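Local coordinates for protein similar to hydroxylamine oxidoreductase (Kuenenia stuttgartiensis, PDB 6H5L) that probably acts as a multiheme c-type oxidoreductase, forming part of a 60-heme reductase complex from an anammox bacterium with an extended electron transfer pathway, at residues A[173-176]-A[177-180]; A[486-489]-A[490-493]. All blocks are in the same frame, centred on the assembly; numbering follows the deposited sequence.

Interaction 1 (A[173-176]-A[177-180]); sequences QSWE and ANTI. With HEC (heme c), chain H.
Trp-175 and Asn-178 meet one turn apart on helix 174-180, the amide nitrogen over one face of the indole. Asn-178 ND2 lies 3.9 Å from Trp-175 CZ3, offset toward the ring's rim, and the amide plane stands 79° from the ring; the donor is hydrogen-bonded to Asp-200. Thr-179 CG2 reaches the pyrrole end of the same indole, 4.0 Å from NE1 of Trp-175. The backbone bonds are uneven: Ile-180 N to Glu-176 O is 2.9 Å, whereas Ala-177 N reaches O of the N-cap residue Gln-173 weakly at 3.3 Å. This first turn borders a heme of the multiheme cytochrome: Ser-174 OG approaches the heme methyl CMD to 3.2 Å, and Ala-177 CB lies 3.6 Å from the propionate oxygen O2D. Gln-173 NE2 donates to Glu-176 OE1 at 2.9 Å, on the syn side, 26° out of the carboxylate plane; Tyr-24 is a second partner of OE1. With CG anti to the backbone N (chi1 177°) and the chain extended beyond it, Glu-176 runs alongside Ile-180, whose CD1 lies 3.9 Å from Glu-176 OE2. Replacing Glu-176 with alanine is likely to leave Gln-173 NE2 and the Tyr-24 hydroxyl without this shared carboxylate oxygen.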
# COMPACT_ATOMS: atom_id res chain seq x y z
N GLN A 173 -12.17 -48.66 14.76
CA GLN A 173 -11.75 -50.02 15.06
C GLN A 173 -10.39 -50.35 14.45
O GLN A 173 -10.13 -51.50 14.07
CB GLN A 173 -12.80 -51.01 14.57
CG GLN A 173 -14.23 -50.57 14.85
CD GLN A 173 -15.26 -51.56 14.35
OE1 GLN A 173 -16.29 -51.18 13.80
NE2 GLN A 173 -14.99 -52.85 14.55
N SER A 174 -9.51 -49.35 14.34
CA SER A 174 -8.24 -49.55 13.65
C SER A 174 -7.29 -50.41 14.48
O SER A 174 -6.61 -51.29 13.93
CB SER A 174 -7.61 -48.19 13.33
OG SER A 174 -6.57 -48.33 12.37
N TRP A 175 -7.21 -50.17 15.79
CA TRP A 175 -6.32 -50.96 16.62
C TRP A 175 -6.82 -52.39 16.78
O TRP A 175 -6.03 -53.31 17.01
CB TRP A 175 -6.13 -50.32 17.98
CG TRP A 175 -4.94 -50.86 18.71
CD1 TRP A 175 -4.94 -51.78 19.72
CD2 TRP A 175 -3.57 -50.54 18.46
NE1 TRP A 175 -3.65 -52.04 20.12
CE2 TRP A 175 -2.79 -51.29 19.36
CE3 TRP A 175 -2.92 -49.68 17.57
CZ2 TRP A 175 -1.40 -51.22 19.40
CZ3 TRP A 175 -1.54 -49.61 17.60
CH2 TRP A 175 -0.80 -50.37 18.51
N GLU A 176 -8.14 -52.59 16.68
CA GLU A 176 -8.69 -53.94 16.69
C GLU A 176 -8.12 -54.75 15.53
O GLU A 176 -7.54 -55.82 15.73
CB GLU A 176 -10.21 -53.89 16.61
CG GLU A 176 -10.87 -55.27 16.53
CD GLU A 176 -12.33 -55.20 16.12
OE1 GLU A 176 -12.92 -54.11 16.21
OE2 GLU A 176 -12.88 -56.25 15.72
N ALA A 177 -8.25 -54.24 14.31
CA ALA A 177 -7.80 -54.97 13.13
C ALA A 177 -6.31 -55.27 13.18
O ALA A 177 -5.85 -56.28 12.62
CB ALA A 177 -8.13 -54.18 11.87
N ASN A 178 -5.53 -54.42 13.85
CA ASN A 178 -4.08 -54.61 13.89
C ASN A 178 -3.72 -55.89 14.64
O ASN A 178 -3.01 -56.75 14.11
CB ASN A 178 -3.42 -53.39 14.54
CG ASN A 178 -1.90 -53.43 14.44
OD1 ASN A 178 -1.35 -54.09 13.55
ND2 ASN A 178 -1.23 -52.72 15.34
N THR A 179 -4.20 -56.03 15.87
CA THR A 179 -3.77 -57.11 16.75
C THR A 179 -4.75 -58.27 16.83
O THR A 179 -4.45 -59.27 17.50
CB THR A 179 -3.52 -56.56 18.17
OG1 THR A 179 -4.76 -56.14 18.75
CG2 THR A 179 -2.56 -55.38 18.11
N ILE A 180 -5.91 -58.19 16.17
CA ILE A 180 -6.86 -59.30 16.26
C ILE A 180 -6.46 -60.44 15.33
O ILE A 180 -6.80 -61.60 15.59
CB ILE A 180 -8.29 -58.82 15.98
CG1 ILE A 180 -9.31 -59.84 16.50
CG2 ILE A 180 -8.50 -58.56 14.49
CD1 ILE A 180 -10.75 -59.43 16.30
FE HEC H . -7.94 -43.67 6.84
CHA HEC H . -9.60 -46.67 6.91
CHB HEC H . -10.24 -42.45 4.58
CHC HEC H . -6.42 -40.58 6.92
CHD HEC H . -5.35 -44.97 8.67
NA HEC H . -9.60 -44.42 5.91
C1A HEC H . -10.12 -45.69 6.10
C2A HEC H . -11.32 -45.79 5.29
C3A HEC H . -11.49 -44.64 4.64
C4A HEC H . -10.42 -43.75 5.02
CMA HEC H . -12.65 -44.30 3.67
CAA HEC H . -12.24 -47.02 5.18
CBA HEC H . -11.83 -47.86 3.98
CGA HEC H . -12.90 -48.88 3.70
O1A HEC H . -12.56 -49.94 3.12
O2A HEC H . -14.08 -48.64 4.05
NB HEC H . -8.24 -41.86 5.88
C1B HEC H . -9.31 -41.55 5.06
C2B HEC H . -9.29 -40.13 4.81
C3B HEC H . -8.23 -39.61 5.45
C4B HEC H . -7.55 -40.69 6.14
CMB HEC H . -10.30 -39.36 3.93
CAB HEC H . -7.78 -38.13 5.48
CBB HEC H . -8.82 -37.21 6.17
NC HEC H . -6.20 -42.92 7.61
C1C HEC H . -5.78 -41.60 7.59
C2C HEC H . -4.72 -41.45 8.57
C3C HEC H . -4.30 -42.70 8.86
C4C HEC H . -5.31 -43.62 8.39
CMC HEC H . -3.82 -40.20 8.61
CAC HEC H . -3.13 -43.12 9.77
CBC HEC H . -3.57 -43.07 11.24
ND HEC H . -7.55 -45.53 7.68
C1D HEC H . -6.37 -45.84 8.36
C2D HEC H . -6.39 -47.24 8.70
C3D HEC H . -7.72 -47.78 8.14
C4D HEC H . -8.37 -46.64 7.53
CMD HEC H . -5.29 -48.02 9.45
CAD HEC H . -8.26 -49.22 8.21
CBD HEC H . -8.34 -49.70 9.65
CGD HEC H . -8.93 -51.08 9.66
O1D HEC H . -10.00 -51.28 10.29
O2D HEC H . -8.33 -51.99 9.02

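Interaction 2 (A[486-489]-A[490-493]); sequences WGQA and PMMM
Gln-488 sends its amide between two methionine methyls, its oxygen toward one and its nitrogen toward the other. OE1 lies 3.3 Å from CE of Met-491, while NE2 lies 3.6 Å from CE of Met-492. The bend at chi2 (77°) of Gln-488 carries the amide to the ends of the two methionines, outside the helix, and both cross it at a slant. Met-491 brings its methyl round by a bend at chi3 (-64°). The polar end is tied elsewhere, since NE2 donates to Gln-372. Pro-490, lacking an N-H, bonds to no carbonyl of the preceding turn, and helix 480-513 is kinked there, with a wider pi-type turn at 486-488. Regular bonding resumes directly: Met-491 N reaches Gly-487 O at 3.0 Å, and Met-492 N reaches Gln-488 O at 2.9 Å. Around this proline kink, Pro-490 and Met-491 pack on Tyr-467 of helix 455-476, while Met-491 and Met-492 touch Leu-376 of helix 356-389. Ala-489 and Met-493 instead meet Met-445 of the second subunit, so the kinked stretch lies between helices 356-389 and 455-476 of its own chain and the second subunit.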
# COMPACT_ATOMS: atom_id res chain seq x y z
N TRP A 486 -0.51 -50.51 -12.56
CA TRP A 486 -0.35 -51.01 -11.20
C TRP A 486 -1.40 -52.06 -10.86
O TRP A 486 -1.26 -52.74 -9.83
CB TRP A 486 -0.44 -49.87 -10.17
CG TRP A 486 0.48 -48.69 -10.40
CD1 TRP A 486 1.14 -48.36 -11.55
CD2 TRP A 486 0.84 -47.69 -9.43
NE1 TRP A 486 1.88 -47.21 -11.36
CE2 TRP A 486 1.71 -46.78 -10.07
CE3 TRP A 486 0.50 -47.47 -8.09
CZ2 TRP A 486 2.25 -45.68 -9.41
CZ3 TRP A 486 1.03 -46.37 -7.44
CH2 TRP A 486 1.90 -45.49 -8.10
N GLY A 487 -2.42 -52.20 -11.69
CA GLY A 487 -3.56 -53.05 -11.43
C GLY A 487 -3.70 -54.25 -12.34
O GLY A 487 -3.13 -55.32 -12.08
N GLN A 488 -4.50 -54.09 -13.39
CA GLN A 488 -4.85 -55.19 -14.28
C GLN A 488 -3.61 -55.89 -14.83
O GLN A 488 -3.50 -57.12 -14.76
CB GLN A 488 -5.72 -54.68 -15.43
CG GLN A 488 -6.33 -55.77 -16.30
CD GLN A 488 -7.51 -56.46 -15.64
OE1 GLN A 488 -7.90 -56.11 -14.53
NE2 GLN A 488 -8.08 -57.44 -16.33
N ALA A 489 -2.68 -55.13 -15.41
CA ALA A 489 -1.52 -55.75 -16.05
C ALA A 489 -0.69 -56.59 -15.08
O ALA A 489 -0.31 -57.72 -15.45
CB ALA A 489 -0.68 -54.69 -16.76
N PRO A 490 -0.35 -56.12 -13.87
CA PRO A 490 0.31 -57.03 -12.92
C PRO A 490 -0.55 -58.20 -12.50
O PRO A 490 -0.01 -59.29 -12.24
CB PRO A 490 0.64 -56.11 -11.73
CG PRO A 490 0.69 -54.75 -12.31
CD PRO A 490 -0.37 -54.74 -13.37
N MET A 491 -1.87 -58.02 -12.40
CA MET A 491 -2.75 -59.14 -12.11
C MET A 491 -2.63 -60.23 -13.16
O MET A 491 -2.59 -61.42 -12.83
CB MET A 491 -4.20 -58.66 -12.00
CG MET A 491 -4.65 -58.35 -10.58
SD MET A 491 -6.44 -58.22 -10.44
CE MET A 491 -6.77 -56.81 -11.49
N MET A 492 -2.59 -59.84 -14.44
CA MET A 492 -2.38 -60.81 -15.50
C MET A 492 -1.01 -61.47 -15.39
O MET A 492 -0.85 -62.64 -15.76
CB MET A 492 -2.53 -60.14 -16.86
CG MET A 492 -3.95 -59.71 -17.19
SD MET A 492 -5.09 -61.10 -17.27
CE MET A 492 -6.58 -60.29 -17.84
N MET A 493 -0.01 -60.74 -14.88
CA MET A 493 1.34 -61.29 -14.80
C MET A 493 1.45 -62.34 -13.70
O MET A 493 2.19 -63.32 -13.85
CB MET A 493 2.35 -60.18 -14.59
CG MET A 493 2.85 -59.59 -15.88
SD MET A 493 3.60 -57.98 -15.67
CE MET A 493 4.08 -57.66 -17.35

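In the fold
Interactions 1 and 2 are both turns within single helices, but they occupy different parts of the chain. Their centres lie 29 Å apart and their nearest atoms about 21 Å apart, so neither touches the other. The centre of interaction 1 is about 8 Å from the centre of the chain, among the hemes: residues 173-180 contribute to two heme c pockets, with the Ala-177 side chain about 3 Å from a second heme. The centre of interaction 2 is about 24 Å from the centre of the chain, on the long helix 480-513; the Ala-489 side chain is about 7 Å from a bound heme. A second subunit packs against 486-493, whereas no other protein chain touches 173-180.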